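Local coordinates for protein haemagglutinin I (Physarum polycephalum, PDB 3A5P) that probably binds carbohydrate as a lectin, being a haemagglutinin built on what appears to be a minimal version of the legume lectin fold, at residues Trp3-Val8 with Arg30-Thr35; Ile40-Ile45 with Ile56-Gly61; Gly83-Ile88 with Ala95-Leu100. All blocks are in the same frame, centred on the assembly; numbering follows the deposited sequence.

Contact 1: residues Trp3-Val8 with Arg30-Thr35; sequences WSVQIV and RYVTVT
Arg30 lays its guanidinium over one face of the Trp3 indole, with CZ 4.0 Å from the centroid of the six-membered ring and the two planes 24° apart. NH2 does most of the touching, 3.5 Å from CZ3 of Trp3 and displaced toward the rim, so the arrangement is both an offset stack and a cation-pi pair. The same group grips the Trp3 carbonyl end-on: NH2 donates to O of Trp3 at 2.9 Å and NH1 to that same O at 3.2 Å, with both bonds noticeably bent. Turns at chi2 (57°) and chi3 (65°) fold the arginine chain back over the indole. Segments 3-8 and 30-34 belong to the two facing sheets of a beta sandwich that resembles a minimal legume lectin fold, and they run nearly parallel, their axes 8.7 Å apart at closest approach. Farther along, Val32 CG2 lies between the sheets and meets Val5 CG1 at 4.0 Å; Ile7 CG2 also approaches it in one of the two conformers of Ile7. Phe42 on the neighbouring strand packs against Trp3, Val5 and Val32. The polar ends have further partners: Trp3 NE1 bonds to Glu44 OE2 and Arg30 NE to the carbonyl of Val28.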
ATOM      1  N   TRP A   3      -2.503 -10.100 -15.568  1.00 18.81           N
ATOM      2  CA  TRP A   3      -3.732  -9.396 -15.205  1.00 18.26           C
ATOM      3  C   TRP A   3      -3.446  -7.933 -14.932  1.00 18.04           C
ATOM      4  O   TRP A   3      -2.308  -7.545 -14.577  1.00 17.14           O
ATOM      5  CB  TRP A   3      -4.411 -10.051 -13.988  1.00 18.11           C
ATOM      6  CG  TRP A   3      -3.421 -10.310 -12.875  1.00 18.15           C
ATOM      7  CD1 TRP A   3      -2.598 -11.400 -12.749  1.00 18.55           C
ATOM      8  CD2 TRP A   3      -3.115  -9.447 -11.782  1.00 17.33           C
ATOM      9  NE1 TRP A   3      -1.804 -11.265 -11.645  1.00 18.69           N
ATOM     10  CE2 TRP A   3      -2.118 -10.093 -11.011  1.00 17.77           C
ATOM     11  CE3 TRP A   3      -3.601  -8.194 -11.356  1.00 16.32           C
ATOM     12  CZ2 TRP A   3      -1.567  -9.522  -9.866  1.00 18.57           C
ATOM     13  CZ3 TRP A   3      -3.066  -7.637 -10.203  1.00 17.14           C
ATOM     14  CH2 TRP A   3      -2.050  -8.303  -9.470  1.00 17.38           C
ATOM     15  N   SER A   4      -4.483  -7.129 -15.148  1.00 17.43           N
ATOM     16  CA  SER A   4      -4.460  -5.699 -14.862  1.00 17.66           C
ATOM     17  C   SER A   4      -5.482  -5.398 -13.767  1.00 17.61           C
ATOM     18  O   SER A   4      -6.269  -6.281 -13.386  1.00 17.36           O
ATOM     19  CB  SER A   4      -4.771  -4.900 -16.129  1.00 18.14           C
ATOM     20  OG  SER A   4      -6.110  -5.134 -16.541  1.00 18.11           O
ATOM     21  N   VAL A   5      -5.456  -4.158 -13.264  1.00 17.60           N
ATOM     22  CA  VAL A   5      -6.439  -3.693 -12.291  1.00 17.63           C
ATOM     23  C   VAL A   5      -7.081  -2.411 -12.840  1.00 18.14           C
ATOM     24  O   VAL A   5      -6.370  -1.455 -13.223  1.00 18.44           O
ATOM     25  CB  VAL A   5      -5.828  -3.410 -10.886  1.00 17.47           C
ATOM     26  CG1 VAL A   5      -6.920  -2.931  -9.921  1.00 16.85           C
ATOM     27  CG2 VAL A   5      -5.143  -4.667 -10.319  1.00 17.84           C
ATOM     28  N   GLN A   6      -8.414  -2.414 -12.904  1.00 17.74           N
ATOM     29  CA  GLN A   6      -9.195  -1.233 -13.310  1.00 18.38           C
ATOM     30  C   GLN A   6      -9.867  -0.640 -12.085  1.00 17.74           C
ATOM     31  O   GLN A   6     -10.352  -1.365 -11.231  1.00 18.21           O
ATOM     32  CB  GLN A   6     -10.273  -1.625 -14.308  1.00 18.73           C
ATOM     33  CG  GLN A   6      -9.733  -1.853 -15.710  1.00 23.12           C
ATOM     34  CD  GLN A   6      -9.432  -0.542 -16.399  1.00 27.32           C
ATOM     35  OE1 GLN A   6     -10.258   0.396 -16.388  1.00 30.31           O
ATOM     36  NE2 GLN A   6      -8.248  -0.446 -16.981  1.00 27.88           N
ATOM     37  N   ILE A   7      -9.911   0.681 -11.997  0.50 17.24           N
ATOM     38  CA  ILE A   7     -10.547   1.313 -10.837  0.50 16.83           C
ATOM     39  C   ILE A   7     -11.697   2.209 -11.302  0.50 16.78           C
ATOM     40  O   ILE A   7     -11.541   3.005 -12.241  0.50 16.09           O
ATOM     41  CB  ILE A   7      -9.519   2.062  -9.934  0.50 17.57           C
ATOM     42  CG1 ILE A   7      -8.742   3.106 -10.748  0.50 16.20           C
ATOM     43  CG2 ILE A   7      -8.557   1.053  -9.238  0.50 16.67           C
ATOM     44  CD1 ILE A   7      -7.946   4.103  -9.915  0.50 17.34           C
ATOM     45  N   VAL A   8     -12.865   2.028 -10.687  1.00 16.39           N
ATOM     46  CA  VAL A   8     -14.053   2.819 -11.031  1.00 16.75           C
ATOM     47  C   VAL A   8     -14.423   3.585  -9.778  1.00 16.81           C
ATOM     48  O   VAL A   8     -14.715   2.976  -8.744  1.00 16.58           O
ATOM     49  CB  VAL A   8     -15.252   1.931 -11.513  1.00 16.84           C
ATOM     50  CG1 VAL A   8     -16.481   2.768 -11.767  1.00 17.58           C
ATOM     51  CG2 VAL A   8     -14.880   1.127 -12.776  1.00 17.52           C
ATOM     52  N   ARG A  30       0.038  -5.280  -7.365  1.00 16.08           N
ATOM     53  CA  ARG A  30      -0.552  -3.974  -7.629  1.00 15.95           C
ATOM     54  C   ARG A  30      -1.262  -3.485  -6.371  1.00 15.95           C
ATOM     55  O   ARG A  30      -1.829  -4.280  -5.610  1.00 15.99           O
ATOM     56  CB  ARG A  30      -1.562  -4.068  -8.789  1.00 15.51           C
ATOM     57  CG  ARG A  30      -1.102  -3.457 -10.121  1.00 17.18           C
ATOM     58  CD  ARG A  30       0.202  -4.049 -10.636  1.00 15.78           C
ATOM     59  NE  ARG A  30       0.126  -5.466 -10.985  1.00 16.34           N
ATOM     60  CZ  ARG A  30      -0.395  -5.942 -12.123  1.00 16.36           C
ATOM     61  NH1 ARG A  30      -0.960  -5.119 -12.995  1.00 15.23           N
ATOM     62  NH2 ARG A  30      -0.393  -7.257 -12.367  1.00 14.53           N
ATOM     63  N   TYR A  31      -1.254  -2.176  -6.170  1.00 15.65           N
ATOM     64  CA  TYR A  31      -1.703  -1.604  -4.893  1.00 15.28           C
ATOM     65  C   TYR A  31      -2.717  -0.535  -5.211  1.00 15.21           C
ATOM     66  O   TYR A  31      -2.408   0.419  -5.946  1.00 15.91           O
ATOM     67  CB  TYR A  31      -0.495  -1.016  -4.146  1.00 14.98           C
ATOM     68  CG  TYR A  31       0.581  -2.045  -3.850  1.00 14.43           C
ATOM     69  CD1 TYR A  31       0.528  -2.814  -2.685  1.00 15.08           C
ATOM     70  CD2 TYR A  31       1.620  -2.275  -4.744  1.00 14.00           C
ATOM     71  CE1 TYR A  31       1.489  -3.765  -2.405  1.00 14.58           C
ATOM     72  CE2 TYR A  31       2.601  -3.249  -4.479  1.00 12.27           C
ATOM     73  CZ  TYR A  31       2.530  -3.979  -3.300  1.00 12.83           C
ATOM     74  OH  TYR A  31       3.484  -4.934  -3.030  1.00 15.85           O
ATOM     75  N   VAL A  32      -3.940  -0.709  -4.710  1.00 14.65           N
ATOM     76  CA  VAL A  32      -4.944   0.346  -4.836  1.00 14.20           C
ATOM     77  C   VAL A  32      -4.978   1.118  -3.525  1.00 14.56           C
ATOM     78  O   VAL A  32      -5.250   0.542  -2.458  1.00 14.47           O
ATOM     79  CB  VAL A  32      -6.358  -0.185  -5.208  1.00 14.32           C
ATOM     80  CG1 VAL A  32      -7.359   0.968  -5.239  1.00 14.73           C
ATOM     81  CG2 VAL A  32      -6.311  -0.840  -6.571  1.00 15.03           C
ATOM     82  N   THR A  33      -4.694   2.414  -3.623  1.00 14.56           N
ATOM     83  CA  THR A  33      -4.521   3.256  -2.452  1.00 15.14           C
ATOM     84  C   THR A  33      -5.643   4.280  -2.358  1.00 14.97           C
ATOM     85  O   THR A  33      -6.078   4.814  -3.374  1.00 14.89           O
ATOM     86  CB  THR A  33      -3.154   3.995  -2.477  1.00 15.36           C
ATOM     87  OG1 THR A  33      -3.062   4.819  -3.667  1.00 15.36           O
ATOM     88  CG2 THR A  33      -1.991   2.962  -2.406  1.00 16.37           C
ATOM     89  N   VAL A  34      -6.124   4.514  -1.140  1.00 15.72           N
ATOM     90  CA  VAL A  34      -7.151   5.544  -0.881  1.00 15.64           C
ATOM     91  C   VAL A  34      -6.692   6.270   0.370  1.00 16.26           C
ATOM     92  O   VAL A  34      -6.503   5.644   1.435  1.00 15.52           O
ATOM     93  CB  VAL A  34      -8.571   4.926  -0.617  1.00 15.56           C
ATOM     94  CG1 VAL A  34      -9.615   6.050  -0.398  1.00 15.72           C
ATOM     95  CG2 VAL A  34      -8.998   4.004  -1.755  1.00 16.73           C
ATOM     96  N   THR A  35      -6.496   7.577   0.245  1.00 16.63           N
ATOM     97  CA  THR A  35      -5.944   8.367   1.337  1.00 17.36           C
ATOM     98  C   THR A  35      -6.752   8.150   2.608  1.00 17.89           C
ATOM     99  O   THR A  35      -7.998   8.283   2.592  1.00 17.69           O
ATOM    100  CB  THR A  35      -5.968   9.848   0.965  1.00 17.85           C
ATOM    101  OG1 THR A  35      -5.065  10.072  -0.128  1.00 18.36           O
ATOM    102  CG2 THR A  35      -5.585  10.714   2.173  1.00 18.11           C
TER

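Contact 2: residues Ile40-Ile45 with Ile56-Gly61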
ATOM      1  N   ILE A  40      -5.109  -1.746  -0.606  1.00 15.39           N
ATOM      2  CA  ILE A  40      -5.559  -3.064  -1.015  1.00 15.88           C
ATOM      3  C   ILE A  40      -4.488  -3.618  -1.955  1.00 15.77           C
ATOM      4  O   ILE A  40      -4.184  -2.987  -2.961  1.00 16.52           O
ATOM      5  CB  ILE A  40      -6.910  -2.976  -1.773  1.00 16.00           C
ATOM      6  CG1 ILE A  40      -7.968  -2.223  -0.941  1.00 16.26           C
ATOM      7  CG2 ILE A  40      -7.387  -4.386  -2.275  1.00 14.94           C
ATOM      8  CD1 ILE A  40      -9.139  -1.764  -1.781  1.00 21.82           C
ATOM      9  N   THR A  41      -3.912  -4.775  -1.618  1.00 14.82           N
ATOM     10  CA  THR A  41      -2.868  -5.397  -2.443  1.00 15.27           C
ATOM     11  C   THR A  41      -3.453  -6.517  -3.310  1.00 15.13           C
ATOM     12  O   THR A  41      -4.233  -7.344  -2.834  1.00 15.58           O
ATOM     13  CB  THR A  41      -1.683  -5.967  -1.567  1.00 15.04           C
ATOM     14  OG1 THR A  41      -1.135  -4.917  -0.765  1.00 14.91           O
ATOM     15  CG2 THR A  41      -0.573  -6.580  -2.463  1.00 14.94           C
ATOM     16  N   PHE A  42      -3.099  -6.501  -4.589  1.00 15.09           N
ATOM     17  CA  PHE A  42      -3.455  -7.558  -5.533  1.00 15.57           C
ATOM     18  C   PHE A  42      -2.154  -8.258  -5.891  1.00 15.90           C
ATOM     19  O   PHE A  42      -1.189  -7.605  -6.264  1.00 15.53           O
ATOM     20  CB  PHE A  42      -4.049  -6.952  -6.817  1.00 15.72           C
ATOM     21  CG  PHE A  42      -5.345  -6.224  -6.610  1.00 15.88           C
ATOM     22  CD1 PHE A  42      -6.549  -6.809  -7.009  1.00 17.63           C
ATOM     23  CD2 PHE A  42      -5.366  -4.954  -6.031  1.00 16.39           C
ATOM     24  CE1 PHE A  42      -7.768  -6.137  -6.815  1.00 19.11           C
ATOM     25  CE2 PHE A  42      -6.578  -4.281  -5.825  1.00 17.95           C
ATOM     26  CZ  PHE A  42      -7.775  -4.867  -6.229  1.00 17.98           C
ATOM     27  N   SER A  43      -2.117  -9.577  -5.777  1.00 16.99           N
ATOM     28  CA  SER A  43      -0.866 -10.303  -6.061  1.00 17.33           C
ATOM     29  C   SER A  43      -1.121 -11.783  -6.300  1.00 19.03           C
ATOM     30  O   SER A  43      -2.235 -12.275  -6.087  1.00 19.60           O
ATOM     31  CB  SER A  43       0.154 -10.106  -4.914  1.00 17.66           C
ATOM     32  OG  SER A  43      -0.227 -10.813  -3.738  1.00 18.16           O
ATOM     33  N   GLU A  44      -0.071 -12.483  -6.707  1.00 19.47           N
ATOM     34  CA  GLU A  44      -0.144 -13.910  -6.975  1.00 21.48           C
ATOM     35  C   GLU A  44       0.267 -14.780  -5.775  1.00 22.54           C
ATOM     36  O   GLU A  44       0.819 -15.867  -5.952  1.00 23.63           O
ATOM     37  CB  GLU A  44       0.639 -14.230  -8.262  1.00 21.11           C
ATOM     38  CG  GLU A  44       0.000 -13.566  -9.464  1.00 20.85           C
ATOM     39  CD  GLU A  44       0.562 -13.993 -10.814  1.00 22.21           C
ATOM     40  OE1 GLU A  44       1.617 -14.677 -10.865  1.00 23.54           O
ATOM     41  OE2 GLU A  44      -0.045 -13.599 -11.839  1.00 21.24           O
ATOM     42  N   ILE A  45      -0.041 -14.333  -4.558  1.00 23.12           N
ATOM     43  CA  ILE A  45       0.228 -15.156  -3.359  1.00 24.67           C
ATOM     44  C   ILE A  45      -0.702 -16.368  -3.331  1.00 25.27           C
ATOM     45  O   ILE A  45      -1.921 -16.223  -3.360  1.00 25.42           O
ATOM     46  CB  ILE A  45       0.124 -14.339  -2.052  1.00 24.48           C
ATOM     47  CG1 ILE A  45       1.293 -13.350  -1.994  1.00 25.38           C
ATOM     48  CG2 ILE A  45       0.138 -15.263  -0.808  1.00 24.92           C
ATOM     49  CD1 ILE A  45       1.116 -12.262  -0.973  1.00 28.27           C
ATOM     50  N   ILE A  56      -5.909 -14.151  -8.782  1.00 19.70           N
ATOM     51  CA  ILE A  56      -5.384 -12.927  -8.177  1.00 18.44           C
ATOM     52  C   ILE A  56      -5.860 -12.935  -6.721  1.00 18.48           C
ATOM     53  O   ILE A  56      -7.072 -12.997  -6.455  1.00 18.66           O
ATOM     54  CB  ILE A  56      -5.924 -11.650  -8.868  1.00 18.58           C
ATOM     55  CG1 ILE A  56      -5.714 -11.714 -10.387  1.00 17.39           C
ATOM     56  CG2 ILE A  56      -5.210 -10.381  -8.261  1.00 18.00           C
ATOM     57  CD1 ILE A  56      -6.534 -10.641 -11.189  1.00 17.54           C
ATOM     58  N   THR A  57      -4.909 -12.877  -5.795  1.00 18.22           N
ATOM     59  CA  THR A  57      -5.202 -12.816  -4.361  1.00 17.98           C
ATOM     60  C   THR A  57      -5.277 -11.364  -3.903  1.00 18.03           C
ATOM     61  O   THR A  57      -4.500 -10.523  -4.348  1.00 17.74           O
ATOM     62  CB  THR A  57      -4.152 -13.562  -3.565  1.00 18.06           C
ATOM     63  OG1 THR A  57      -4.185 -14.932  -3.978  1.00 18.86           O
ATOM     64  CG2 THR A  57      -4.440 -13.462  -2.070  1.00 17.53           C
ATOM     65  N   VAL A  58      -6.258 -11.081  -3.059  1.00 17.55           N
ATOM     66  CA  VAL A  58      -6.498  -9.718  -2.590  1.00 17.43           C
ATOM     67  C   VAL A  58      -6.265  -9.659  -1.088  1.00 17.58           C
ATOM     68  O   VAL A  58      -6.840 -10.466  -0.322  1.00 17.79           O
ATOM     69  CB  VAL A  58      -7.922  -9.253  -2.966  1.00 17.59           C
ATOM     70  CG1 VAL A  58      -8.199  -7.817  -2.458  1.00 16.28           C
ATOM     71  CG2 VAL A  58      -8.106  -9.330  -4.470  1.00 17.36           C
ATOM     72  N   HIS A  59      -5.396  -8.730  -0.675  1.00 16.46           N
ATOM     73  CA  HIS A  59      -5.218  -8.424   0.738  1.00 16.46           C
ATOM     74  C   HIS A  59      -5.805  -7.054   1.075  1.00 17.27           C
ATOM     75  O   HIS A  59      -5.546  -6.051   0.383  1.00 17.43           O
ATOM     76  CB  HIS A  59      -3.741  -8.495   1.132  1.00 15.88           C
ATOM     77  CG  HIS A  59      -3.238  -9.892   1.282  1.00 15.01           C
ATOM     78  ND1 HIS A  59      -2.846 -10.657   0.209  1.00 15.90           N
ATOM     79  CD2 HIS A  59      -3.091 -10.672   2.380  1.00 15.39           C
ATOM     80  CE1 HIS A  59      -2.475 -11.852   0.635  1.00 15.32           C
ATOM     81  NE2 HIS A  59      -2.604 -11.883   1.950  1.00 16.20           N
ATOM     82  N   ASN A  60      -6.618  -7.014   2.115  1.00 17.69           N
ATOM     83  CA  ASN A  60      -7.162  -5.749   2.616  1.00 17.75           C
ATOM     84  C   ASN A  60      -6.279  -5.323   3.796  1.00 18.94           C
ATOM     85  O   ASN A  60      -6.409  -5.841   4.915  1.00 18.23           O
ATOM     86  CB  ASN A  60      -8.634  -5.936   3.008  1.00 18.42           C
ATOM     87  CG  ASN A  60      -9.347  -4.619   3.299  1.00 18.67           C
ATOM     88  OD1 ASN A  60      -8.775  -3.528   3.160  1.00 22.56           O
ATOM     89  ND2 ASN A  60     -10.605  -4.724   3.720  1.00 19.56           N
ATOM     90  N   GLY A  61      -5.340  -4.405   3.535  1.00 18.95           N
ATOM     91  CA  GLY A  61      -4.290  -4.126   4.511  1.00 19.96           C
ATOM     92  C   GLY A  61      -3.508  -5.416   4.714  1.00 21.49           C
ATOM     93  O   GLY A  61      -3.054  -6.036   3.725  1.00 20.60           O
TER
HETATM   94  O   HOH W   1      -2.334  -4.405   1.654  1.00 16.94           O
HETATM   95  O   HOH W   2      -2.322  -9.781  -2.470  1.00 19.40           O
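Thr41 and His59 exchange two backbone hydrogen bonds across this antiparallel hairpin, Thr41 N to His59 O and His59 N to Thr41 O, and Ser43 with Thr57 repeats the arrangement two residues further on. The tightly packed side carries Ile40, Phe42 and Val58. Ile40 CG2 presses on Val58 CG1 at 3.5 Å, the two side chains rising together from neighbouring strands. Val58 CG1 is placed anti to the backbone N (chi1 179°), which leaves CG2 beside that nitrogen, where it reaches Phe42 CD1 at 3.9 Å. Ile56 CG2 comes to the edge of the Phe42 ring, near its plane, and lies 3.9 Å from Phe42 CB.

On the other side the contact is looser and partly bridged by water. One water accepts from Thr41 OG1 and donates to Gly61 O; a second bridges Ser43 OG, Thr57 O and His59 ND1, its oxygen lying in the imidazole plane 2.9 Å from His59 ND1. Thr57 OG1, also bonded to Gln67 NE2, donates to Ile45 O at 2.7 Å and so ties down the chain just beyond strand 40-43, while Ile45 CD1 stands 4.0 Å from His59 CE1. This side faces the second subunit, whose Leu103 packs on Thr41, Ile45 and His59 and whose Ala104 O is bonded to His59 NE2. In the five-stranded sheet the hairpin is flanked by strands 30-34 and 63-70, and its apolar face meets strands 3-10 and 96-99 of the opposing sheet.

Contact 3: residues Gly83-Ile88 with Ala95-Leu100; sequences GGNVSI and AQHLTL
Strands 85-88 and 96-99 pair antiparallel, their axes 4.8 Å apart at closest approach, and five backbone hydrogen bonds join the two segments: Val86 with Leu98 and Ile88 with Gln96 bond in both directions, and Leu100 N donates to Gly84 O. They form a beta hairpin at one margin of the four-stranded sheet of a sandwich that resembles a minimal legume lectin fold, with 96-99 as its outermost strand within the chain.

Alternate side chains divide between the sandwich interior and the outer surface. Inward, Val86 and Leu98 project together from paired positions, and Val86 CG2 reaches Leu98 CD1 at 3.6 Å. Leu98 holds its CG between the backbone N and the carbonyl carbon (chi1 60°), and its two methyls then serve different neighbours, CD2 touching Ile88 CD1 at 3.8 Å. At the hairpin's open end Leu100 comes at about a right angle to Val86, with its CD2 3.9 Å from Val86 CG2. Ile40 and Val58 of the facing sheet pack on Leu98, and Phe42 of that sheet on Ile88. Gln96 starts out on the same side, but its amide turns from the hairpin and NE2 bonds to Gln67 O.

The outer surface is polar and largely exposed. Ser87 OG lies against Ala95 CB at 3.7 Å. The Asn85 amide is held at both ends, ND2 by the carbonyl of Ala82 and OD1 by His97, and the two bonds together fix its rotation. His97 stretches diagonally over the strands toward it, and NE2 donates in the ring plane to a lone pair of Asn85 OD1, 2.7 Å away, with the C=O...N angle at 128°.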
ATOM      1  N   GLY A  83     -18.709   5.415   1.738  1.00 17.58           N
ATOM      2  CA  GLY A  83     -18.684   4.541   2.925  1.00 18.27           C
ATOM      3  C   GLY A  83     -17.588   3.485   2.885  1.00 18.48           C
ATOM      4  O   GLY A  83     -17.630   2.523   3.650  1.00 18.20           O
ATOM      5  N   GLY A  84     -16.605   3.670   2.007  1.00 18.19           N
ATOM      6  CA  GLY A  84     -15.462   2.749   1.929  1.00 18.57           C
ATOM      7  C   GLY A  84     -15.826   1.396   1.327  1.00 18.30           C
ATOM      8  O   GLY A  84     -15.153   0.395   1.586  1.00 18.28           O
ATOM      9  N   ASN A  85     -16.886   1.367   0.517  1.00 16.92           N
ATOM     10  CA  ASN A  85     -17.335   0.134  -0.087  1.00 16.97           C
ATOM     11  C   ASN A  85     -16.591  -0.128  -1.381  1.00 16.78           C
ATOM     12  O   ASN A  85     -16.486   0.753  -2.228  1.00 17.27           O
ATOM     13  CB  ASN A  85     -18.844   0.155  -0.348  1.00 16.61           C
ATOM     14  CG  ASN A  85     -19.634   0.044   0.913  1.00 17.22           C
ATOM     15  OD1 ASN A  85     -19.681  -1.024   1.529  1.00 17.41           O
ATOM     16  ND2 ASN A  85     -20.228   1.154   1.347  1.00 18.39           N
ATOM     17  N   VAL A  86     -16.115  -1.358  -1.535  1.00 16.36           N
ATOM     18  CA  VAL A  86     -15.376  -1.745  -2.729  1.00 16.05           C
ATOM     19  C   VAL A  86     -15.941  -3.061  -3.235  1.00 16.60           C
ATOM     20  O   VAL A  86     -16.026  -4.021  -2.473  1.00 17.52           O
ATOM     21  CB  VAL A  86     -13.854  -1.921  -2.457  1.00 16.13           C
ATOM     22  CG1 VAL A  86     -13.075  -1.929  -3.801  1.00 16.49           C
ATOM     23  CG2 VAL A  86     -13.331  -0.811  -1.541  1.00 15.80           C
ATOM     24  N   SER A  87     -16.327  -3.089  -4.506  1.00 16.49           N
ATOM     25  CA  SER A  87     -16.721  -4.320  -5.171  1.00 17.37           C
ATOM     26  C   SER A  87     -15.648  -4.672  -6.189  1.00 17.56           C
ATOM     27  O   SER A  87     -15.336  -3.846  -7.039  1.00 18.57           O
ATOM     28  CB  SER A  87     -18.067  -4.132  -5.871  1.00 18.36           C
ATOM     29  OG  SER A  87     -18.442  -5.309  -6.565  1.00 18.61           O
ATOM     30  N   ILE A  88     -15.103  -5.893  -6.097  1.00 17.36           N
ATOM     31  CA  ILE A  88     -14.029  -6.337  -6.995  1.00 17.79           C
ATOM     32  C   ILE A  88     -14.468  -7.546  -7.813  1.00 17.97           C
ATOM     33  O   ILE A  88     -14.949  -8.526  -7.260  1.00 18.00           O
ATOM     34  CB  ILE A  88     -12.729  -6.668  -6.220  1.00 17.59           C
ATOM     35  CG1 ILE A  88     -12.338  -5.471  -5.328  1.00 17.11           C
ATOM     36  CG2 ILE A  88     -11.611  -7.019  -7.195  1.00 18.32           C
ATOM     37  CD1 ILE A  88     -11.228  -5.757  -4.319  1.00 17.45           C
ATOM     38  N   ALA A  95     -18.671 -11.240  -8.091  1.00 25.16           N
ATOM     39  CA  ALA A  95     -17.972 -10.089  -7.529  1.00 24.45           C
ATOM     40  C   ALA A  95     -17.913 -10.265  -6.021  1.00 23.58           C
ATOM     41  O   ALA A  95     -18.787 -10.916  -5.423  1.00 23.99           O
ATOM     42  CB  ALA A  95     -18.690  -8.766  -7.905  1.00 24.22           C
ATOM     43  N   GLN A  96     -16.870  -9.717  -5.404  1.00 22.25           N
ATOM     44  CA  GLN A  96     -16.690  -9.846  -3.963  1.00 22.07           C
ATOM     45  C   GLN A  96     -16.516  -8.471  -3.339  1.00 21.60           C
ATOM     46  O   GLN A  96     -15.892  -7.592  -3.932  1.00 21.33           O
ATOM     47  CB  GLN A  96     -15.506 -10.758  -3.678  1.00 22.77           C
ATOM     48  CG  GLN A  96     -15.761 -12.166  -4.239  1.00 24.63           C
ATOM     49  CD  GLN A  96     -14.725 -13.144  -3.832  1.00 29.13           C
ATOM     50  OE1 GLN A  96     -14.706 -13.609  -2.691  1.00 28.91           O
ATOM     51  NE2 GLN A  96     -13.833 -13.472  -4.763  1.00 31.51           N
ATOM     52  N   HIS A  97     -17.093  -8.293  -2.157  1.00 20.02           N
ATOM     53  CA  HIS A  97     -17.100  -7.013  -1.489  1.00 19.49           C
ATOM     54  C   HIS A  97     -16.085  -6.976  -0.344  1.00 18.92           C
ATOM     55  O   HIS A  97     -15.878  -7.979   0.340  1.00 19.18           O
ATOM     56  CB  HIS A  97     -18.513  -6.754  -0.947  1.00 19.74           C
ATOM     57  CG  HIS A  97     -18.639  -5.511  -0.129  1.00 19.14           C
ATOM     58  ND1 HIS A  97     -18.509  -5.510   1.244  1.00 20.95           N
ATOM     59  CD2 HIS A  97     -18.921  -4.235  -0.485  1.00 18.74           C
ATOM     60  CE1 HIS A  97     -18.689  -4.281   1.698  1.00 20.97           C
ATOM     61  NE2 HIS A  97     -18.931  -3.484   0.667  1.00 18.87           N
ATOM     62  N   LEU A  98     -15.467  -5.811  -0.140  1.00 18.84           N
ATOM     63  CA  LEU A  98     -14.768  -5.504   1.107  1.00 18.14           C
ATOM     64  C   LEU A  98     -15.033  -4.048   1.488  1.00 18.25           C
ATOM     65  O   LEU A  98     -15.574  -3.255   0.696  1.00 17.48           O
ATOM     66  CB  LEU A  98     -13.245  -5.778   0.988  1.00 18.71           C
ATOM     67  CG  LEU A  98     -12.427  -5.004  -0.073  1.00 19.10           C
ATOM     68  CD1 LEU A  98     -12.038  -3.584   0.398  1.00 17.81           C
ATOM     69  CD2 LEU A  98     -11.140  -5.764  -0.534  1.00 18.38           C
ATOM     70  N   THR A  99     -14.643  -3.712   2.707  1.00 18.18           N
ATOM     71  CA  THR A  99     -14.684  -2.332   3.151  0.50 18.30           C
ATOM     72  C   THR A  99     -13.311  -1.891   3.572  1.00 18.17           C
ATOM     73  O   THR A  99     -12.576  -2.619   4.274  1.00 17.94           O
ATOM     74  CB  THR A  99     -15.669  -2.089   4.302  0.50 18.60           C
ATOM     75  OG1 THR A  99     -15.444  -3.049   5.342  0.50 19.51           O
ATOM     76  CG2 THR A  99     -17.080  -2.196   3.796  0.50 18.36           C
ATOM     77  N   LEU A 100     -12.956  -0.698   3.098  1.00 17.96           N
ATOM     78  CA  LEU A 100     -11.678  -0.057   3.405  1.00 17.74           C
ATOM     79  C   LEU A 100     -11.459   0.020   4.909  1.00 18.81           C
ATOM     80  O   LEU A 100     -12.411   0.264   5.667  1.00 19.09           O
ATOM     81  CB  LEU A 100     -11.641   1.355   2.806  1.00 18.12           C
ATOM     82  CG  LEU A 100     -11.644   1.414   1.269  1.00 17.19           C
ATOM     83  CD1 LEU A 100     -11.669   2.883   0.762  1.00 16.38           C
ATOM     84  CD2 LEU A 100     -10.472   0.633   0.660  1.00 17.46           C
TER

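How the contacts relate
From the N terminus, contact 1 closes the first loop by facing strand 30-34 to strand 3-10 across the sandwich. Contact 2 closes next, pairing 40-45 with 56-61 within the five-stranded sheet, and contact 3 closes last, a hairpin of the opposite sheet. The three follow in series, without nesting or crossing. Strands 30-34 and 40-43 are sheet neighbours, so contacts 1 and 2 share backbone bonds such as Arg30 O to Phe42 N. Contacts 2 and 3 meet between the sheets, where Ile40 packs on Leu100 and Asn60 ND2 bonds to Thr99 O. Val34 against Leu100 links contacts 1 and 3.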